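NAD(+) phosphorylase MbcT (Mycobacterium tuberculosis, PDB 6FKG) degrades NAD(+) by phosphorolysis, acting as the toxin of a type II toxin-antitoxin system that is neutralised by its cognate antitoxin MbcA. Local coordinates at residues Val173-Thr176 / Pro177-Gln181; Trp48-Pro51 / Leu52-Pro55; Glu7-Val10 / Gln11-Ala15. All coordinates share one frame; numbering follows the deposited sequence.

Contact 1. Residues Val173-Thr176 / Pro177-Gln181; sequences VDLT and PALYQ
Thr176 meets Leu179 and Tyr180 through two hydrogen bonds that start helix 177-185, where strand 167-174 gives way to it. Thr176 is the N-cap. Thr176 OG1 accepts from Leu179 N at 3.1 Å, with an N-H...O angle of 157°. OG1 can do this because it sits between the backbone N and the carbonyl carbon, chi1 60°, which turns it over the first turn of the helix. The carbonyl of the same residue takes the next donor. Tyr180 N lies 3.0 Å from Thr176 O, and the bond is nearly straight at 171°. Pro177 follows directly, in the first turn of the helix, where a proline ring costs no helical hydrogen bond.

The apolar contacts centre on Leu179. Its CG is anti to the backbone N, and the side chain leads back toward Val173 and Leu175. Leu179 CD2 lies 3.8 Å from Val173 CG2. The distance from Leu179 CD2 to Leu175 CD1 is 4.1 Å. Both neighbours cross the Leu179 side chain at about a right angle. Leu179 CD2 also sits 3.4 Å from Asp174 O. Leu175 CD1 reaches on to Tyr180 CB at 4.4 Å.

Polar ends point to other parts of the chain. Asp174 forms a salt bridge with Arg90, and the Tyr180 hydroxyl bonds to Glu71. Leu175 and Tyr180 also pack on Met67 of helix 63-76.

The strand-to-helix turn is thus fixed twice over. One threonine satisfies two amides of the first helical turn, while Leu179, Val173 and Leu175 methyls pack beside the cap.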
ATOM      1  N   VAL B 173     -26.640 -43.527 -11.247  1.00 36.02           N
ATOM      2  CA  VAL B 173     -27.408 -44.158 -10.177  1.00 34.11           C
ATOM      3  C   VAL B 173     -27.151 -43.427  -8.875  1.00 34.08           C
ATOM      4  O   VAL B 173     -26.118 -42.793  -8.723  1.00 33.00           O
ATOM      5  CB  VAL B 173     -27.054 -45.659  -9.996  1.00 34.18           C
ATOM      6  CG1 VAL B 173     -27.416 -46.441 -11.256  1.00 40.15           C
ATOM      7  CG2 VAL B 173     -25.571 -45.828  -9.628  1.00 34.60           C
ATOM      8  N   ASP B 174     -28.086 -43.524  -7.936  1.00 34.17           N
ATOM      9  CA  ASP B 174     -27.889 -42.892  -6.638  1.00 32.86           C
ATOM     10  C   ASP B 174     -26.778 -43.595  -5.888  1.00 31.80           C
ATOM     11  O   ASP B 174     -26.793 -44.824  -5.742  1.00 33.29           O
ATOM     12  CB  ASP B 174     -29.168 -42.903  -5.816  1.00 40.26           C
ATOM     13  CG  ASP B 174     -30.259 -42.034  -6.423  1.00 42.35           C
ATOM     14  OD1 ASP B 174     -29.941 -41.126  -7.219  1.00 40.81           O
ATOM     15  OD2 ASP B 174     -31.431 -42.247  -6.077  1.00 47.05           O
ATOM     16  N   LEU B 175     -25.805 -42.825  -5.416  1.00 31.94           N
ATOM     17  CA  LEU B 175     -24.663 -43.421  -4.724  1.00 31.50           C
ATOM     18  C   LEU B 175     -24.909 -43.366  -3.225  1.00 34.06           C
ATOM     19  O   LEU B 175     -24.495 -42.436  -2.536  1.00 35.42           O
ATOM     20  CB  LEU B 175     -23.360 -42.718  -5.099  1.00 30.23           C
ATOM     21  CG  LEU B 175     -22.068 -43.321  -4.520  1.00 31.49           C
ATOM     22  CD1 LEU B 175     -21.873 -44.798  -4.908  1.00 29.54           C
ATOM     23  CD2 LEU B 175     -20.895 -42.471  -4.980  1.00 31.68           C
ATOM     24  N   THR B 176     -25.609 -44.380  -2.744  1.00 34.24           N
ATOM     25  CA  THR B 176     -25.965 -44.507  -1.338  1.00 39.23           C
ATOM     26  C   THR B 176     -24.791 -45.066  -0.543  1.00 37.35           C
ATOM     27  O   THR B 176     -23.874 -45.619  -1.122  1.00 34.61           O
ATOM     28  CB  THR B 176     -27.175 -45.425  -1.187  1.00 38.54           C
ATOM     29  OG1 THR B 176     -26.842 -46.712  -1.725  1.00 35.19           O
ATOM     30  CG2 THR B 176     -28.365 -44.841  -1.950  1.00 37.91           C
ATOM     31  N   PRO B 177     -24.812 -44.913   0.786  1.00 39.71           N
ATOM     32  CA  PRO B 177     -23.789 -45.593   1.593  1.00 36.74           C
ATOM     33  C   PRO B 177     -23.741 -47.099   1.312  1.00 34.30           C
ATOM     34  O   PRO B 177     -22.645 -47.657   1.228  1.00 36.95           O
ATOM     35  CB  PRO B 177     -24.238 -45.309   3.027  1.00 37.77           C
ATOM     36  CG  PRO B 177     -24.911 -43.951   2.908  1.00 41.75           C
ATOM     37  CD  PRO B 177     -25.634 -43.989   1.588  1.00 39.52           C
ATOM     38  N   ALA B 178     -24.902 -47.732   1.156  1.00 40.33           N
ATOM     39  CA  ALA B 178     -24.958 -49.164   0.874  1.00 41.53           C
ATOM     40  C   ALA B 178     -24.282 -49.505  -0.460  1.00 37.81           C
ATOM     41  O   ALA B 178     -23.530 -50.473  -0.542  1.00 39.95           O
ATOM     42  CB  ALA B 178     -26.411 -49.662   0.883  1.00 41.60           C
ATOM     43  N   LEU B 179     -24.547 -48.717  -1.504  1.00 33.65           N
ATOM     44  CA  LEU B 179     -23.955 -48.994  -2.813  1.00 35.97           C
ATOM     45  C   LEU B 179     -22.452 -48.814  -2.765  1.00 36.71           C
ATOM     46  O   LEU B 179     -21.715 -49.609  -3.345  1.00 33.14           O
ATOM     47  CB  LEU B 179     -24.529 -48.082  -3.896  1.00 34.79           C
ATOM     48  CG  LEU B 179     -24.007 -48.385  -5.306  1.00 33.76           C
ATOM     49  CD1 LEU B 179     -24.245 -49.847  -5.684  1.00 40.33           C
ATOM     50  CD2 LEU B 179     -24.653 -47.442  -6.328  1.00 35.89           C
ATOM     51  N   TYR B 180     -22.014 -47.748  -2.093  1.00 32.85           N
ATOM     52  CA  TYR B 180     -20.587 -47.495  -1.914  1.00 36.92           C
ATOM     53  C   TYR B 180     -19.898 -48.728  -1.327  1.00 33.77           C
ATOM     54  O   TYR B 180     -18.867 -49.172  -1.807  1.00 36.05           O
ATOM     55  CB  TYR B 180     -20.362 -46.279  -1.005  1.00 30.31           C
ATOM     56  CG  TYR B 180     -19.056 -46.351  -0.273  1.00 34.25           C
ATOM     57  CD1 TYR B 180     -18.999 -46.824   1.032  1.00 34.37           C
ATOM     58  CD2 TYR B 180     -17.867 -45.988  -0.889  1.00 36.97           C
ATOM     59  CE1 TYR B 180     -17.812 -46.934   1.695  1.00 35.01           C
ATOM     60  CE2 TYR B 180     -16.653 -46.102  -0.214  1.00 39.23           C
ATOM     61  CZ  TYR B 180     -16.641 -46.572   1.079  1.00 40.23           C
ATOM     62  OH  TYR B 180     -15.462 -46.702   1.787  1.00 43.41           O
ATOM     63  N   GLN B 181     -20.475 -49.282  -0.274  1.00 31.57           N
ATOM     64  CA  GLN B 181     -19.846 -50.424   0.387  1.00 32.40           C
ATOM     65  C   GLN B 181     -19.825 -51.643  -0.517  1.00 42.60           C
ATOM     66  O   GLN B 181     -18.872 -52.426  -0.519  1.00 40.51           O
ATOM     67  CB  GLN B 181     -20.569 -50.736   1.691  1.00 38.68           C
ATOM     68  CG  GLN B 181     -20.554 -49.566   2.643  1.00 44.30           C
ATOM     69  CD  GLN B 181     -21.120 -49.910   4.007  1.00 60.54           C
ATOM     70  OE1 GLN B 181     -22.207 -50.478   4.116  1.00 65.34           O
ATOM     71  NE2 GLN B 181     -20.383 -49.563   5.056  1.00 65.13           N
TER

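Contact 2. Residues Trp48-Pro51 / Leu52-Pro55; sequences WNPP and LLFP
The ring of Phe54 folds back against Asn49 and Pro50. Phe54 CE1 lies 3.6 Å from Asn49 CB, and Phe54 CZ lies 3.9 Å from Pro50 CD. Both carbons approach the ring obliquely. Phe54 chi1 is 52°, with CG between the backbone N and the carbonyl carbon, and this swings the ring back to the start of the loop. The ring tip fills the hollow between the Asn49 CB and the Pro50 ring, and the Phe54 and Pro50 side chains cross at about a right angle. Leu53 adds a looser bump, with Leu53 CD1 4.4 Å from Pro50 CG. These residues form a compact loop between helix 39-44 and strand 56-60, within the RES domain. A water bridges the two arms of the loop, over one face of the Phe54 ring, toward its rim. This water donates to Pro50 O at 2.6 Å and accepts from Phe54 N at 2.9 Å. Pro50 O also receives Asn49 ND2 at 2.9 Å, with the donor above the carbonyl plane. Asn49 ND2 bonds to Ala41 O as well, and OD1 to the Tyr58 hydroxyl, while Phe54 stacks on Trp136. At the bend, Pro51 CB rests 3.9 Å from Leu52 CG. The antitoxin MbcA meets this bend: its Gln100 bonds to Leu52 O, and its Tyr60 packs on Leu53.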
ATOM      1  N   TRP B  48      -4.637 -32.401 -10.480  1.00 32.43           N
ATOM      2  CA  TRP B  48      -3.995 -32.370 -11.790  1.00 31.94           C
ATOM      3  C   TRP B  48      -4.381 -31.172 -12.673  1.00 33.63           C
ATOM      4  O   TRP B  48      -4.187 -31.212 -13.875  1.00 33.67           O
ATOM      5  CB  TRP B  48      -4.310 -33.675 -12.543  1.00 33.90           C
ATOM      6  CG  TRP B  48      -3.680 -34.890 -11.907  1.00 32.34           C
ATOM      7  CD1 TRP B  48      -4.244 -35.729 -10.984  1.00 33.78           C
ATOM      8  CD2 TRP B  48      -2.354 -35.388 -12.147  1.00 32.51           C
ATOM      9  NE1 TRP B  48      -3.342 -36.722 -10.634  1.00 34.23           N
ATOM     10  CE2 TRP B  48      -2.180 -36.531 -11.337  1.00 33.19           C
ATOM     11  CE3 TRP B  48      -1.296 -34.974 -12.966  1.00 34.54           C
ATOM     12  CZ2 TRP B  48      -0.993 -37.276 -11.339  1.00 35.10           C
ATOM     13  CZ3 TRP B  48      -0.110 -35.724 -12.964  1.00 31.35           C
ATOM     14  CH2 TRP B  48       0.022 -36.856 -12.158  1.00 34.71           C
ATOM     15  N   ASN B  49      -4.925 -30.109 -12.093  1.00 31.09           N
ATOM     16  CA  ASN B  49      -5.159 -28.895 -12.885  1.00 26.95           C
ATOM     17  C   ASN B  49      -5.123 -27.650 -12.032  1.00 26.99           C
ATOM     18  O   ASN B  49      -5.703 -27.613 -10.948  1.00 28.70           O
ATOM     19  CB  ASN B  49      -6.511 -28.946 -13.634  1.00 28.56           C
ATOM     20  CG  ASN B  49      -7.700 -28.831 -12.706  1.00 30.30           C
ATOM     21  OD1 ASN B  49      -8.079 -29.807 -12.056  1.00 28.94           O
ATOM     22  ND2 ASN B  49      -8.284 -27.636 -12.623  1.00 29.43           N
ATOM     23  N   PRO B  50      -4.451 -26.608 -12.532  1.00 31.01           N
ATOM     24  CA  PRO B  50      -4.524 -25.320 -11.846  1.00 29.65           C
ATOM     25  C   PRO B  50      -5.937 -24.776 -12.013  1.00 27.64           C
ATOM     26  O   PRO B  50      -6.648 -25.211 -12.926  1.00 32.87           O
ATOM     27  CB  PRO B  50      -3.505 -24.464 -12.596  1.00 35.37           C
ATOM     28  CG  PRO B  50      -3.569 -25.006 -13.998  1.00 36.80           C
ATOM     29  CD  PRO B  50      -3.777 -26.501 -13.839  1.00 31.46           C
ATOM     30  N   PRO B  51      -6.341 -23.849 -11.144  1.00 33.63           N
ATOM     31  CA  PRO B  51      -7.669 -23.247 -11.258  1.00 34.11           C
ATOM     32  C   PRO B  51      -7.733 -22.194 -12.360  1.00 40.16           C
ATOM     33  O   PRO B  51      -6.689 -21.781 -12.862  1.00 35.48           O
ATOM     34  CB  PRO B  51      -7.884 -22.619  -9.881  1.00 36.06           C
ATOM     35  CG  PRO B  51      -6.502 -22.342  -9.366  1.00 38.58           C
ATOM     36  CD  PRO B  51      -5.623 -23.410  -9.929  1.00 36.39           C
ATOM     37  N   LEU B  52      -8.953 -21.827 -12.747  1.00 33.96           N
ATOM     38  CA  LEU B  52      -9.236 -20.619 -13.529  1.00 34.98           C
ATOM     39  C   LEU B  52      -8.785 -20.623 -14.986  1.00 35.90           C
ATOM     40  O   LEU B  52      -8.832 -19.574 -15.636  1.00 49.84           O
ATOM     41  CB  LEU B  52      -8.612 -19.391 -12.848  1.00 43.59           C
ATOM     42  CG  LEU B  52      -8.879 -19.155 -11.359  1.00 53.43           C
ATOM     43  CD1 LEU B  52      -8.172 -17.881 -10.894  1.00 59.90           C
ATOM     44  CD2 LEU B  52     -10.370 -19.088 -11.076  1.00 50.45           C
ATOM     45  N   LEU B  53      -8.332 -21.753 -15.513  1.00 32.13           N
ATOM     46  CA  LEU B  53      -7.911 -21.757 -16.915  1.00 38.07           C
ATOM     47  C   LEU B  53      -8.773 -22.644 -17.804  1.00 42.32           C
ATOM     48  O   LEU B  53      -9.043 -22.310 -18.965  1.00 42.06           O
ATOM     49  CB  LEU B  53      -6.451 -22.184 -17.031  1.00 40.57           C
ATOM     50  CG  LEU B  53      -5.448 -21.094 -16.651  1.00 45.37           C
ATOM     51  CD1 LEU B  53      -4.027 -21.611 -16.804  1.00 48.77           C
ATOM     52  CD2 LEU B  53      -5.679 -19.844 -17.497  1.00 41.24           C
ATOM     53  N   PHE B  54      -9.193 -23.786 -17.274  1.00 30.90           N
ATOM     54  CA  PHE B  54      -9.965 -24.717 -18.085  1.00 29.85           C
ATOM     55  C   PHE B  54     -10.780 -25.627 -17.199  1.00 30.28           C
ATOM     56  O   PHE B  54     -10.361 -25.939 -16.090  1.00 32.90           O
ATOM     57  CB  PHE B  54      -9.049 -25.556 -19.010  1.00 31.80           C
ATOM     58  CG  PHE B  54      -7.886 -26.259 -18.294  1.00 29.54           C
ATOM     59  CD1 PHE B  54      -8.034 -27.538 -17.779  1.00 36.76           C
ATOM     60  CD2 PHE B  54      -6.643 -25.645 -18.189  1.00 30.24           C
ATOM     61  CE1 PHE B  54      -6.956 -28.190 -17.141  1.00 36.18           C
ATOM     62  CE2 PHE B  54      -5.572 -26.274 -17.570  1.00 32.59           C
ATOM     63  CZ  PHE B  54      -5.721 -27.549 -17.041  1.00 32.22           C
ATOM     64  N   PRO B  55     -11.951 -26.063 -17.696  1.00 32.58           N
ATOM     65  CA  PRO B  55     -12.721 -27.097 -17.009  1.00 29.55           C
ATOM     66  C   PRO B  55     -11.961 -28.408 -17.030  1.00 31.70           C
ATOM     67  O   PRO B  55     -11.191 -28.684 -17.960  1.00 33.11           O
ATOM     68  CB  PRO B  55     -14.021 -27.201 -17.827  1.00 39.72           C
ATOM     69  CG  PRO B  55     -14.028 -26.029 -18.753  1.00 40.83           C
ATOM     70  CD  PRO B  55     -12.604 -25.598 -18.933  1.00 39.19           C
TER
HETATM   71  O   HOH W   1      -8.542 -24.528 -14.547  1.00 31.05           O

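Contact 3. Residues Glu7-Val10 / Gln11-Ala15; sequences EGLV and QRIDA
Gln11, Arg12, Ile13 and Asp14 each donate a backbone N-H to the carbonyl four residues earlier, on Glu7, Gly8, Leu9 and Val10, in the regular pattern of an alpha-helix, with N to O distances that run from 2.9 Å (Gln11 N to Glu7 O) to 3.0 Å (Ile13 N to Leu9 O).

The apolar side chains that meet across the turn are Leu9 and Ile13. Ile13 CD1 lies 3.8 Å from Leu9 CG and equally close to Leu9 CD1. The two side chains cross obliquely. Ile13 CG1 is anti to its carbonyl carbon (chi1 -72°), which directs CD1 back along the helix to Leu9. On the way Ile13 CG1 passes 3.4 Å from Leu9 O. Arg12 starts in a similar way, with Arg12 CG 3.2 Å from Gly8 O, but its chain then bends and its end leads off. The CB of Gln11 rests 3.4 Å from Glu7 O. Beyond it the chain bends at chi2 (79°), and the amide oxygen OE1 accepts from Val7 N of an MbcA chain.

Helix 7-16 is amphipathic: the apolar Leu9, Val10 and Ile13 are buried, while Glu7, Arg12 and Asp14 are exposed. Leu9 and Ile13 pack on helix 126-137, Leu9 on Ala130 and Ile13 on Val131 and Ala134. Val10 and Ile13 also touch Leu138 in the loop that leads to strand 142-147. Glu7, Val10, Gln11 and Asp14 meet Asn6 or Val7 of one MbcA chain, and Leu9 packs on Val45 of a second, so the helix lies between its own domain and the antitoxin.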
ATOM      1  N   GLU B   7       9.461 -24.029 -20.193  1.00 49.06           N
ATOM      2  CA  GLU B   7       9.754 -24.533 -21.536  1.00 52.41           C
ATOM      3  C   GLU B   7      10.245 -25.993 -21.524  1.00 46.79           C
ATOM      4  O   GLU B   7       9.857 -26.797 -22.380  1.00 47.48           O
ATOM      5  CB  GLU B   7      10.796 -23.649 -22.229  1.00 58.36           C
ATOM      6  CG  GLU B   7      11.181 -24.159 -23.616  1.00 65.70           C
ATOM      7  CD  GLU B   7      12.380 -23.442 -24.209  1.00 79.07           C
ATOM      8  OE1 GLU B   7      12.680 -22.308 -23.776  1.00 82.24           O
ATOM      9  OE2 GLU B   7      13.024 -24.020 -25.113  1.00 78.52           O
ATOM     10  N   GLY B   8      11.096 -26.319 -20.557  1.00 49.62           N
ATOM     11  CA  GLY B   8      11.648 -27.660 -20.421  1.00 51.24           C
ATOM     12  C   GLY B   8      10.566 -28.703 -20.178  1.00 49.88           C
ATOM     13  O   GLY B   8      10.574 -29.767 -20.796  1.00 50.09           O
ATOM     14  N   LEU B   9       9.630 -28.395 -19.285  1.00 49.65           N
ATOM     15  CA  LEU B   9       8.531 -29.316 -18.989  1.00 41.59           C
ATOM     16  C   LEU B   9       7.604 -29.490 -20.174  1.00 46.19           C
ATOM     17  O   LEU B   9       7.169 -30.604 -20.468  1.00 41.63           O
ATOM     18  CB  LEU B   9       7.727 -28.835 -17.783  1.00 39.22           C
ATOM     19  CG  LEU B   9       6.513 -29.681 -17.385  1.00 39.35           C
ATOM     20  CD1 LEU B   9       6.962 -31.040 -16.822  1.00 39.49           C
ATOM     21  CD2 LEU B   9       5.658 -28.923 -16.378  1.00 43.53           C
ATOM     22  N   VAL B  10       7.288 -28.387 -20.850  1.00 44.57           N
ATOM     23  CA  VAL B  10       6.448 -28.453 -22.031  1.00 39.93           C
ATOM     24  C   VAL B  10       7.121 -29.345 -23.079  1.00 39.43           C
ATOM     25  O   VAL B  10       6.473 -30.195 -23.685  1.00 40.99           O
ATOM     26  CB  VAL B  10       6.169 -27.045 -22.622  1.00 41.92           C
ATOM     27  CG1 VAL B  10       5.411 -27.154 -23.933  1.00 37.63           C
ATOM     28  CG2 VAL B  10       5.369 -26.189 -21.639  1.00 39.39           C
ATOM     29  N   GLN B  11       8.424 -29.158 -23.274  1.00 40.94           N
ATOM     30  CA  GLN B  11       9.151 -29.920 -24.284  1.00 47.12           C
ATOM     31  C   GLN B  11       9.138 -31.405 -23.952  1.00 45.12           C
ATOM     32  O   GLN B  11       8.915 -32.247 -24.826  1.00 46.73           O
ATOM     33  CB  GLN B  11      10.594 -29.432 -24.408  1.00 50.40           C
ATOM     34  CG  GLN B  11      11.285 -29.886 -25.687  1.00 57.86           C
ATOM     35  CD  GLN B  11      10.886 -29.048 -26.901  1.00 73.41           C
ATOM     36  OE1 GLN B  11      10.207 -28.028 -26.773  1.00 71.32           O
ATOM     37  NE2 GLN B  11      11.321 -29.475 -28.084  1.00 80.54           N
ATOM     38  N   ARG B  12       9.373 -31.722 -22.683  1.00 42.53           N
ATOM     39  CA  ARG B  12       9.421 -33.117 -22.258  1.00 44.34           C
ATOM     40  C   ARG B  12       8.071 -33.786 -22.441  1.00 40.06           C
ATOM     41  O   ARG B  12       7.996 -34.922 -22.900  1.00 43.48           O
ATOM     42  CB  ARG B  12       9.869 -33.224 -20.802  1.00 43.48           C
ATOM     43  CG  ARG B  12      11.332 -32.918 -20.595  1.00 53.46           C
ATOM     44  CD  ARG B  12      12.180 -33.664 -21.604  1.00 64.31           C
ATOM     45  NE  ARG B  12      13.492 -33.994 -21.065  1.00 80.00           N
ATOM     46  CZ  ARG B  12      13.711 -34.954 -20.172  1.00 79.79           C
ATOM     47  NH1 ARG B  12      12.701 -35.683 -19.710  1.00 73.86           N
ATOM     48  NH2 ARG B  12      14.941 -35.182 -19.738  1.00 84.94           N
ATOM     49  N   ILE B  13       7.001 -33.086 -22.082  1.00 36.60           N
ATOM     50  CA  ILE B  13       5.668 -33.661 -22.211  1.00 38.45           C
ATOM     51  C   ILE B  13       5.312 -33.863 -23.686  1.00 34.68           C
ATOM     52  O   ILE B  13       4.776 -34.909 -24.067  1.00 40.53           O
ATOM     53  CB  ILE B  13       4.621 -32.784 -21.489  1.00 37.86           C
ATOM     54  CG1 ILE B  13       4.803 -32.943 -19.970  1.00 41.84           C
ATOM     55  CG2 ILE B  13       3.201 -33.174 -21.906  1.00 35.97           C
ATOM     56  CD1 ILE B  13       4.044 -31.952 -19.140  1.00 39.08           C
ATOM     57  N   ASP B  14       5.626 -32.881 -24.523  1.00 38.27           N
ATOM     58  CA  ASP B  14       5.430 -33.032 -25.968  1.00 40.32           C
ATOM     59  C   ASP B  14       6.168 -34.258 -26.509  1.00 42.18           C
ATOM     60  O   ASP B  14       5.636 -34.999 -27.342  1.00 42.73           O
ATOM     61  CB  ASP B  14       5.900 -31.778 -26.714  1.00 39.97           C
ATOM     62  CG  ASP B  14       5.777 -31.914 -28.228  1.00 42.61           C
ATOM     63  OD1 ASP B  14       4.685 -31.661 -28.768  1.00 53.00           O
ATOM     64  OD2 ASP B  14       6.775 -32.280 -28.881  1.00 52.55           O
ATOM     65  N   ALA B  15       7.398 -34.461 -26.036  1.00 40.68           N
ATOM     66  CA  ALA B  15       8.211 -35.605 -26.449  1.00 40.35           C
ATOM     67  C   ALA B  15       7.557 -36.921 -26.056  1.00 46.03           C
ATOM     68  O   ALA B  15       7.645 -37.900 -26.794  1.00 48.02           O
ATOM     69  CB  ALA B  15       9.606 -35.511 -25.847  1.00 48.41           C
TER

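The three contacts follow one another in sequence as contact 3, contact 2 and contact 1, and none touches another. Contacts 2 and 3 are the closer neighbours, with centres about 19 Å apart and nearest atoms about 8 Å apart. Both pack on helix 126-137, and both are met by MbcA chains. That antitoxin acts by blocking access to the active site. Contact 1 lies across the centre of the chain from them, its centre about 29 Å from that of contact 2 and about 41 Å from that of contact 3. No other protein chain of the assembly touches it. A glycerol, probably from the crystallisation liquor, sits about 4 Å from the Val173 side chain.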